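Local coordinates for giardin subunit alpha-1 (Giardia intestinalis, PDB 4EVF), which is an annexin that binds calcium and, in a calcium-dependent way, phospholipids, and takes part in the parasite's attachment to the intestinal mucosa and in cytoskeletal remodelling, at residues T216-C219 against A220-A223; H228-A231 against A232-I235; T207-T210 against K211-Y215. All blocks are in the same frame, centred on the assembly; numbering follows the deposited sequence.

Contact 1. Residues T216-C219 against A220-A223; sequences TFYC and AHFA
Y218 and F222, four residues apart on one helix, carry the aromatic part of this contact. F222 CE1 lies over a face of the Y218 ring, displaced toward its rim, and comes to 3.4 Å from Y218 CZ; F222 CZ continues the overlap as far as the tyrosine hydroxyl. With planes at 52° and centroids 4.7 Å apart, the pair is neither a stack nor edge-to-face. Y218 CG stands anti to the backbone N (chi1 -160°), whereas F222 CG lies beside its own N; the two rings therefore lean together. H221 CD2 sits 4.0 Å above the plane of the F222 ring, toward its rim. These residues run from the middle of helix 211-225 toward its end, within the predicted third annexin repeat, in an all-helical fold. F96, I100, W136 and W143 from helices 92-100 and 135-145 pack round T216, C219, A220 and A223, and H221 ND1 is hydrogen-bonded to Y186 OH. The backbone supplies four successive i to i+4 hydrogen bonds. A223 N to C219 O measures 2.8 Å, and F222 N to Y218 O is longer at 3.2 Å, yet nearly straight at the hydrogen (170°).

Contact 2. Residues H228-A231 against A232-I235; sequences HRLA and AYLI
L230 meets L234 one turn further along the helix, and the evidence for close packing lies there. L230 CG and L234 CD1 are 3.9 Å apart, while L230 CD1 reaches L234 CG at 4.0 Å, so the two branched ends touch through two pairs of carbons as they cross. The torsions explain the meeting: L230 CG is turned anti to its own N (chi1 -180°), which carries it along the helix, and L234 CG lies beside its N (chi1 -70°), folded back over the preceding turn. The same L230 CD1 approaches the edge of the Y233 ring, near its plane, 4.1 Å from Y233 CD2. Underneath, L234 N donates to L230 O at 2.8 Å, and I235 N donates to A231 O, whose oxygen also has I235 CG1 alongside at 3.3 Å.

These residues belong to helix 227-240, in the predicted fourth annexin repeat, and several elements of the fold pack against its buried flanks. C219 and A223 of helix 211-225 touch L230, M248 and I251 of helix 245-255 touch I235, and A262 and C259 meet the small side chain of A231.

Toward the start, the contact is looser. H228 and R229 direct their side chains away from A232-I235, and R229 is exposed; what they contribute across the contact is mainly backbone carbonyls. Here the hydrogen bonds are less well aimed: A232 N stands 39° out of the carbonyl plane of H228, and Y233 N reaches R229 O from above that carbonyl's plane at 3.3 Å. The two side chains instead meet each other, R229 CG lying over one face of the imidazole of H228, displaced toward the ring's rim.

Contact 3. Residues T207-T210 against K211-Y215; sequences TIYT and KTDYY
Y209 touches D213 and Y214 across a tight helix-to-helix connection in the predicted third annexin repeat, where helix 201-208 ends and the chain turns into helix 211-225. Y209 is the first residue to leave helical backbone angles, and its side chain turns toward the incoming helix. Y209 CB packs on the backbone of Y214, 3.6 Å from Y214 N, and lies 4.1 Å from Y214 CB. CG follows, placed beside the tyrosine's own backbone N (chi1 -74°), and lies near D213 CB. The next atom, Y209 CD1, makes the closest approach, 3.5 Å to D213 CB, and Y209 CE1 lies farther off, 4.1 Å from both D213 CB and D213 OD2. The ring and the aspartate side chain cross at about a right angle, with ring and carboxylate planes 59° apart. At the tip, OH leaves the connection and hydrogen-bonds D135 OD1, while F217 stacks on the ring; the phenol is thus fixed both at its end and by an aromatic neighbour.

The polar side of the turn is built round T210 and D213. Y214 N makes a weak hydrogen bond to T210 O, long but almost straight at 173°. D213 uses its two carboxylate oxygens separately: OD1 accepts from W136 N, at the start of helix 135-145, which ties the turn to that helix. D213 OD2 receives a hydrogen bond from a water at 2.8 Å, and the same water accepts one from T210 N at 3.1 Å, bridging the aspartate carboxylate to the T210 amide.

In the fold
Contacts 3 and 1 follow each other on helix 211-225, with centres 11 Å apart, and F217 CE1 joins them by packing at 3.5 Å from Y209 CE2. Contact 2 lies on the next helix in the chain, its centre about 10 Å from contact 1. There the helices meet largely through aromatic groups, with L230 beside them: Y218 and Y233 are edge-to-face, and F222 CE1 lies 3.6 Å from Y233 CG. Y233 OH also reaches Y215 CD1 of contact 3 at 3.5 Å, although those two centres are 18 Å apart. A row of rings therefore connects the predicted third and fourth repeats. Burial changes along it, contact 3 being at the surface and the other two buried.

Contact 1. Residues T216-C219 against A220-A223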
ATOM      1  N   THR A 216      -8.226  -9.126   6.009  1.00 19.78           N
ATOM      2  CA  THR A 216      -8.747  -8.453   4.815  1.00 21.50           C
ATOM      3  C   THR A 216      -9.723  -7.341   5.198  1.00 17.32           C
ATOM      4  O   THR A 216      -9.602  -6.198   4.717  1.00 16.82           O
ATOM      5  CB  THR A 216      -9.432  -9.437   3.835  1.00 21.03           C
ATOM      6  OG1 THR A 216      -8.481 -10.393   3.352  1.00 19.66           O
ATOM      7  CG2 THR A 216     -10.021  -8.680   2.648  1.00 22.46           C
ATOM      8  N   PHE A 217     -10.688  -7.661   6.059  1.00 16.64           N
ATOM      9  CA  PHE A 217     -11.664  -6.660   6.508  1.00 18.87           C
ATOM     10  C   PHE A 217     -11.024  -5.583   7.394  1.00 19.52           C
ATOM     11  O   PHE A 217     -11.417  -4.408   7.371  1.00 16.46           O
ATOM     12  CB  PHE A 217     -12.846  -7.329   7.222  1.00 20.28           C
ATOM     13  CG  PHE A 217     -13.858  -7.933   6.287  1.00 18.93           C
ATOM     14  CD1 PHE A 217     -13.624  -9.164   5.694  1.00 18.41           C
ATOM     15  CD2 PHE A 217     -15.048  -7.279   6.014  1.00 18.93           C
ATOM     16  CE1 PHE A 217     -14.548  -9.732   4.832  1.00 14.35           C
ATOM     17  CE2 PHE A 217     -15.981  -7.833   5.151  1.00 18.81           C
ATOM     18  CZ  PHE A 217     -15.729  -9.072   4.563  1.00 19.97           C
ATOM     19  N   TYR A 218     -10.032  -5.989   8.182  1.00 19.29           N
ATOM     20  CA  TYR A 218      -9.306  -5.053   9.020  1.00 16.86           C
ATOM     21  C   TYR A 218      -8.520  -4.048   8.167  1.00 19.17           C
ATOM     22  O   TYR A 218      -8.525  -2.842   8.441  1.00 17.35           O
ATOM     23  CB  TYR A 218      -8.357  -5.812   9.959  1.00 15.90           C
ATOM     24  CG  TYR A 218      -7.899  -5.027  11.172  1.00 20.58           C
ATOM     25  CD1 TYR A 218      -8.715  -4.070  11.761  1.00 25.99           C
ATOM     26  CD2 TYR A 218      -6.639  -5.233  11.718  1.00 23.10           C
ATOM     27  CE1 TYR A 218      -8.293  -3.353  12.878  1.00 24.86           C
ATOM     28  CE2 TYR A 218      -6.209  -4.526  12.832  1.00 25.11           C
ATOM     29  CZ  TYR A 218      -7.039  -3.591  13.406  1.00 25.77           C
ATOM     30  OH  TYR A 218      -6.605  -2.884  14.505  1.00 26.91           O
ATOM     31  N   CYS A 219      -7.849  -4.538   7.128  1.00 15.09           N
ATOM     32  CA  CYS A 219      -7.120  -3.636   6.237  1.00 16.24           C
ATOM     33  C   CYS A 219      -8.109  -2.706   5.531  1.00 19.35           C
ATOM     34  O   CYS A 219      -7.856  -1.502   5.382  1.00 17.90           O
ATOM     35  CB  CYS A 219      -6.271  -4.408   5.222  1.00 17.66           C
ATOM     36  SG  CYS A 219      -4.747  -5.159   5.945  1.00 19.29           S
ATOM     37  N   ALA A 220      -9.230  -3.273   5.094  1.00 19.48           N
ATOM     38  CA  ALA A 220     -10.274  -2.505   4.401  1.00 17.45           C
ATOM     39  C   ALA A 220     -10.780  -1.352   5.272  1.00 18.46           C
ATOM     40  O   ALA A 220     -10.956  -0.218   4.800  1.00 19.00           O
ATOM     41  CB  ALA A 220     -11.412  -3.420   4.018  1.00 16.15           C
ATOM     42  N   HIS A 221     -11.026  -1.662   6.543  1.00 17.51           N
ATOM     43  CA  HIS A 221     -11.369  -0.673   7.563  1.00 19.28           C
ATOM     44  C   HIS A 221     -10.382   0.503   7.628  1.00 20.55           C
ATOM     45  O   HIS A 221     -10.780   1.667   7.536  1.00 19.35           O
ATOM     46  CB  HIS A 221     -11.480  -1.367   8.927  1.00 21.16           C
ATOM     47  CG  HIS A 221     -11.416  -0.432  10.092  1.00 20.78           C
ATOM     48  ND1 HIS A 221     -12.467   0.382  10.451  1.00 20.82           N
ATOM     49  CD2 HIS A 221     -10.427  -0.186  10.984  1.00 20.38           C
ATOM     50  CE1 HIS A 221     -12.130   1.094  11.511  1.00 22.27           C
ATOM     51  NE2 HIS A 221     -10.896   0.768  11.855  1.00 22.47           N
ATOM     52  N   PHE A 222      -9.095   0.206   7.798  1.00 20.39           N
ATOM     53  CA  PHE A 222      -8.065   1.248   7.807  1.00 18.99           C
ATOM     54  C   PHE A 222      -8.007   2.002   6.481  1.00 19.69           C
ATOM     55  O   PHE A 222      -7.869   3.228   6.472  1.00 17.73           O
ATOM     56  CB  PHE A 222      -6.684   0.661   8.115  1.00 19.97           C
ATOM     57  CG  PHE A 222      -6.478   0.317   9.563  1.00 20.25           C
ATOM     58  CD1 PHE A 222      -6.049  -0.953   9.933  1.00 23.62           C
ATOM     59  CD2 PHE A 222      -6.706   1.250  10.552  1.00 22.50           C
ATOM     60  CE1 PHE A 222      -5.859  -1.278  11.267  1.00 22.71           C
ATOM     61  CE2 PHE A 222      -6.516   0.928  11.890  1.00 24.73           C
ATOM     62  CZ  PHE A 222      -6.092  -0.337  12.243  1.00 27.07           C
ATOM     63  N   ALA A 223      -8.110   1.272   5.372  1.00 17.42           N
ATOM     64  CA  ALA A 223      -8.032   1.886   4.045  1.00 17.70           C
ATOM     65  C   ALA A 223      -9.121   2.934   3.911  1.00 21.18           C
ATOM     66  O   ALA A 223      -8.855   4.056   3.485  1.00 19.65           O
ATOM     67  CB  ALA A 223      -8.186   0.841   2.952  1.00 19.90           C
TER

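Contact 2. Residues H228-A231 against A232-I235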
ATOM      1  N   HIS A 228      -3.127   6.548   4.693  1.00 21.93           N
ATOM      2  CA  HIS A 228      -1.996   6.741   5.614  1.00 23.94           C
ATOM      3  C   HIS A 228      -2.174   5.952   6.907  1.00 20.16           C
ATOM      4  O   HIS A 228      -1.194   5.588   7.560  1.00 18.30           O
ATOM      5  CB  HIS A 228      -1.778   8.230   5.941  1.00 26.45           C
ATOM      6  CG  HIS A 228      -2.853   8.833   6.795  1.00 26.38           C
ATOM      7  ND1 HIS A 228      -4.129   9.077   6.328  1.00 30.60           N
ATOM      8  CD2 HIS A 228      -2.836   9.260   8.081  1.00 27.89           C
ATOM      9  CE1 HIS A 228      -4.854   9.616   7.294  1.00 28.43           C
ATOM     10  NE2 HIS A 228      -4.093   9.741   8.365  1.00 29.62           N
ATOM     11  N   ARG A 229      -3.428   5.689   7.262  1.00 19.91           N
ATOM     12  CA  ARG A 229      -3.735   4.882   8.439  1.00 22.25           C
ATOM     13  C   ARG A 229      -3.556   3.390   8.166  1.00 19.36           C
ATOM     14  O   ARG A 229      -3.163   2.642   9.052  1.00 18.61           O
ATOM     15  CB  ARG A 229      -5.141   5.190   8.962  1.00 23.47           C
ATOM     16  CG  ARG A 229      -5.282   6.620   9.464  1.00 26.84           C
ATOM     17  CD  ARG A 229      -6.663   6.917   9.991  1.00 29.24           C
ATOM     18  NE  ARG A 229      -6.872   6.349  11.322  1.00 31.25           N
ATOM     19  CZ  ARG A 229      -7.872   6.695  12.129  1.00 31.23           C
ATOM     20  NH1 ARG A 229      -8.748   7.613  11.741  1.00 36.06           N
ATOM     21  NH2 ARG A 229      -7.993   6.128  13.325  1.00 32.70           N
ATOM     22  N   LEU A 230      -3.860   2.952   6.948  1.00 17.41           N
ATOM     23  CA  LEU A 230      -3.541   1.585   6.565  1.00 16.76           C
ATOM     24  C   LEU A 230      -2.020   1.429   6.465  1.00 20.55           C
ATOM     25  O   LEU A 230      -1.456   0.423   6.917  1.00 17.37           O
ATOM     26  CB  LEU A 230      -4.225   1.183   5.247  1.00 17.73           C
ATOM     27  CG  LEU A 230      -3.926  -0.250   4.795  1.00 16.77           C
ATOM     28  CD1 LEU A 230      -4.342  -1.271   5.881  1.00 17.88           C
ATOM     29  CD2 LEU A 230      -4.582  -0.592   3.470  1.00 16.86           C
ATOM     30  N   ALA A 231      -1.359   2.426   5.866  1.00 16.92           N
ATOM     31  CA  ALA A 231       0.102   2.449   5.811  1.00 20.93           C
ATOM     32  C   ALA A 231       0.732   2.286   7.203  1.00 16.50           C
ATOM     33  O   ALA A 231       1.645   1.482   7.388  1.00 17.61           O
ATOM     34  CB  ALA A 231       0.591   3.738   5.159  1.00 17.69           C
ATOM     35  N   ALA A 232       0.258   3.062   8.171  1.00 17.61           N
ATOM     36  CA  ALA A 232       0.769   2.968   9.545  1.00 17.48           C
ATOM     37  C   ALA A 232       0.696   1.526  10.058  1.00 19.40           C
ATOM     38  O   ALA A 232       1.670   0.990  10.593  1.00 18.08           O
ATOM     39  CB  ALA A 232      -0.008   3.871  10.455  1.00 21.28           C
ATOM     40  N   TYR A 233      -0.480   0.926   9.903  1.00 18.79           N
ATOM     41  CA  TYR A 233      -0.737  -0.451  10.321  1.00 17.33           C
ATOM     42  C   TYR A 233       0.149  -1.488   9.617  1.00 20.84           C
ATOM     43  O   TYR A 233       0.693  -2.406  10.240  1.00 16.66           O
ATOM     44  CB  TYR A 233      -2.213  -0.786  10.081  1.00 18.78           C
ATOM     45  CG  TYR A 233      -2.545  -2.248  10.325  1.00 20.75           C
ATOM     46  CD1 TYR A 233      -2.438  -2.798  11.601  1.00 23.13           C
ATOM     47  CD2 TYR A 233      -2.969  -3.072   9.289  1.00 20.06           C
ATOM     48  CE1 TYR A 233      -2.738  -4.124  11.838  1.00 21.82           C
ATOM     49  CE2 TYR A 233      -3.273  -4.419   9.522  1.00 20.52           C
ATOM     50  CZ  TYR A 233      -3.151  -4.932  10.802  1.00 21.30           C
ATOM     51  OH  TYR A 233      -3.443  -6.262  11.062  1.00 20.93           O
ATOM     52  N   LEU A 234       0.261  -1.367   8.303  1.00 20.18           N
ATOM     53  CA  LEU A 234       1.085  -2.289   7.555  1.00 18.63           C
ATOM     54  C   LEU A 234       2.570  -2.049   7.850  1.00 18.70           C
ATOM     55  O   LEU A 234       3.354  -2.983   7.875  1.00 18.76           O
ATOM     56  CB  LEU A 234       0.773  -2.183   6.053  1.00 24.45           C
ATOM     57  CG  LEU A 234      -0.574  -2.705   5.514  1.00 27.74           C
ATOM     58  CD1 LEU A 234      -0.815  -2.443   4.020  1.00 22.21           C
ATOM     59  CD2 LEU A 234      -0.816  -4.171   5.856  1.00 18.91           C
ATOM     60  N   ILE A 235       2.996  -0.938   8.287  1.00 16.60           N
ATOM     61  CA  ILE A 235       4.402  -0.736   8.674  1.00 15.31           C
ATOM     62  C   ILE A 235       4.670  -1.344  10.034  1.00 20.25           C
ATOM     63  O   ILE A 235       5.707  -1.968  10.255  1.00 20.76           O
ATOM     64  CB  ILE A 235       4.775   0.754   8.674  1.00 18.31           C
ATOM     65  CG1 ILE A 235       4.893   1.244   7.231  1.00 17.21           C
ATOM     66  CG2 ILE A 235       6.074   1.008   9.431  1.00 17.08           C
ATOM     67  CD1 ILE A 235       5.056   2.754   7.131  1.00 18.49           C
TER

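Contact 3. Residues T207-T210 against K211-Y215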
ATOM      1  N   THR A 207     -14.850 -10.201  16.075  1.00 25.16           N
ATOM      2  CA  THR A 207     -15.825 -11.116  16.658  1.00 25.48           C
ATOM      3  C   THR A 207     -16.300 -12.144  15.642  1.00 29.75           C
ATOM      4  O   THR A 207     -16.544 -13.297  15.991  1.00 32.49           O
ATOM      5  CB  THR A 207     -17.051 -10.367  17.215  1.00 28.29           C
ATOM      6  OG1 THR A 207     -16.664  -9.562  18.341  1.00 28.69           O
ATOM      7  CG2 THR A 207     -18.122 -11.351  17.640  1.00 29.68           C
ATOM      8  N   ILE A 208     -16.426 -11.719  14.386  1.00 19.66           N
ATOM      9  CA  ILE A 208     -16.996 -12.564  13.341  1.00 25.18           C
ATOM     10  C   ILE A 208     -15.958 -13.250  12.439  1.00 25.01           C
ATOM     11  O   ILE A 208     -16.218 -14.335  11.919  1.00 27.86           O
ATOM     12  CB  ILE A 208     -17.990 -11.779  12.457  1.00 24.91           C
ATOM     13  CG1 ILE A 208     -18.578 -12.701  11.385  1.00 29.37           C
ATOM     14  CG2 ILE A 208     -17.296 -10.586  11.813  1.00 18.58           C
ATOM     15  CD1 ILE A 208     -19.776 -12.136  10.664  1.00 24.38           C
ATOM     16  N   TYR A 209     -14.788 -12.632  12.270  1.00 24.00           N
ATOM     17  CA  TYR A 209     -13.766 -13.141  11.348  1.00 21.25           C
ATOM     18  C   TYR A 209     -12.431 -13.532  12.014  1.00 21.26           C
ATOM     19  O   TYR A 209     -12.009 -12.925  12.991  1.00 19.12           O
ATOM     20  CB  TYR A 209     -13.492 -12.107  10.255  1.00 19.71           C
ATOM     21  CG  TYR A 209     -14.587 -11.984   9.216  1.00 22.46           C
ATOM     22  CD1 TYR A 209     -15.153 -13.114   8.627  1.00 19.45           C
ATOM     23  CD2 TYR A 209     -15.053 -10.730   8.819  1.00 20.89           C
ATOM     24  CE1 TYR A 209     -16.164 -12.999   7.663  1.00 19.40           C
ATOM     25  CE2 TYR A 209     -16.054 -10.608   7.860  1.00 21.62           C
ATOM     26  CZ  TYR A 209     -16.607 -11.737   7.285  1.00 19.29           C
ATOM     27  OH  TYR A 209     -17.604 -11.579   6.327  1.00 22.36           O
ATOM     28  N   THR A 210     -11.769 -14.542  11.452  1.00 21.66           N
ATOM     29  CA  THR A 210     -10.397 -14.881  11.824  1.00 21.24           C
ATOM     30  C   THR A 210      -9.488 -14.992  10.598  1.00 21.32           C
ATOM     31  O   THR A 210      -9.960 -15.086   9.464  1.00 21.24           O
ATOM     32  CB  THR A 210     -10.340 -16.229  12.563  1.00 24.38           C
ATOM     33  OG1 THR A 210     -10.844 -17.257  11.703  1.00 24.11           O
ATOM     34  CG2 THR A 210     -11.186 -16.177  13.840  1.00 22.44           C
ATOM     35  N   LYS A 211      -8.182 -15.010  10.836  1.00 20.66           N
ATOM     36  CA  LYS A 211      -7.216 -15.304   9.790  1.00 21.51           C
ATOM     37  C   LYS A 211      -7.353 -14.333   8.621  1.00 21.50           C
ATOM     38  O   LYS A 211      -7.491 -13.128   8.836  1.00 22.93           O
ATOM     39  CB  LYS A 211      -7.336 -16.768   9.349  1.00 20.35           C
ATOM     40  CG  LYS A 211      -6.965 -17.762  10.464  1.00 27.87           C
ATOM     41  CD  LYS A 211      -7.231 -19.195  10.052  1.00 28.03           C
ATOM     42  CE  LYS A 211      -6.687 -20.168  11.090  1.00 42.76           C
ATOM     43  NZ  LYS A 211      -6.865 -21.584  10.659  1.00 46.11           N
ATOM     44  N   THR A 212      -7.317 -14.848   7.397  1.00 22.55           N
ATOM     45  CA  THR A 212      -7.286 -13.983   6.216  1.00 18.68           C
ATOM     46  C   THR A 212      -8.567 -13.140   6.070  1.00 23.34           C
ATOM     47  O   THR A 212      -8.505 -11.972   5.651  1.00 18.55           O
ATOM     48  CB  THR A 212      -6.980 -14.783   4.921  1.00 24.46           C
ATOM     49  OG1 THR A 212      -5.769 -15.540   5.090  1.00 25.02           O
ATOM     50  CG2 THR A 212      -6.804 -13.832   3.728  1.00 21.52           C
ATOM     51  N   ASP A 213      -9.716 -13.714   6.428  1.00 19.04           N
ATOM     52  CA  ASP A 213     -10.957 -12.928   6.441  1.00 22.62           C
ATOM     53  C   ASP A 213     -10.742 -11.732   7.333  1.00 21.46           C
ATOM     54  O   ASP A 213     -10.993 -10.590   6.936  1.00 19.12           O
ATOM     55  CB  ASP A 213     -12.146 -13.709   6.998  1.00 17.12           C
ATOM     56  CG  ASP A 213     -12.707 -14.724   6.021  1.00 21.19           C
ATOM     57  OD1 ASP A 213     -12.514 -14.577   4.789  1.00 20.64           O
ATOM     58  OD2 ASP A 213     -13.353 -15.678   6.502  1.00 21.50           O
ATOM     59  N   TYR A 214     -10.286 -12.011   8.556  1.00 18.90           N
ATOM     60  CA  TYR A 214     -10.047 -10.962   9.520  1.00 19.27           C
ATOM     61  C   TYR A 214      -9.144  -9.853   8.979  1.00 20.14           C
ATOM     62  O   TYR A 214      -9.511  -8.676   8.985  1.00 19.59           O
ATOM     63  CB  TYR A 214      -9.439 -11.531  10.812  1.00 21.80           C
ATOM     64  CG  TYR A 214      -9.032 -10.431  11.748  1.00 19.88           C
ATOM     65  CD1 TYR A 214      -9.975  -9.800  12.548  1.00 21.62           C
ATOM     66  CD2 TYR A 214      -7.712  -9.990  11.806  1.00 23.08           C
ATOM     67  CE1 TYR A 214      -9.624  -8.775  13.394  1.00 23.02           C
ATOM     68  CE2 TYR A 214      -7.344  -8.967  12.648  1.00 24.07           C
ATOM     69  CZ  TYR A 214      -8.308  -8.357  13.438  1.00 27.23           C
ATOM     70  OH  TYR A 214      -7.965  -7.335  14.288  1.00 27.09           O
ATOM     71  N   TYR A 215      -7.949 -10.226   8.544  1.00 18.16           N
ATOM     72  CA  TYR A 215      -6.987  -9.233   8.093  1.00 20.34           C
ATOM     73  C   TYR A 215      -7.479  -8.459   6.880  1.00 22.04           C
ATOM     74  O   TYR A 215      -7.201  -7.271   6.757  1.00 16.34           O
ATOM     75  CB  TYR A 215      -5.612  -9.851   7.840  1.00 22.30           C
ATOM     76  CG  TYR A 215      -4.981 -10.301   9.132  1.00 23.11           C
ATOM     77  CD1 TYR A 215      -4.637  -9.370  10.102  1.00 24.83           C
ATOM     78  CD2 TYR A 215      -4.783 -11.652   9.404  1.00 24.67           C
ATOM     79  CE1 TYR A 215      -4.091  -9.767  11.308  1.00 25.99           C
ATOM     80  CE2 TYR A 215      -4.234 -12.062  10.602  1.00 26.17           C
ATOM     81  CZ  TYR A 215      -3.887 -11.116  11.546  1.00 28.75           C
ATOM     82  OH  TYR A 215      -3.340 -11.507  12.740  1.00 35.34           O
TER
HETATM   83  O   HOH W   1     -13.243 -16.123   9.243  1.00 17.93           O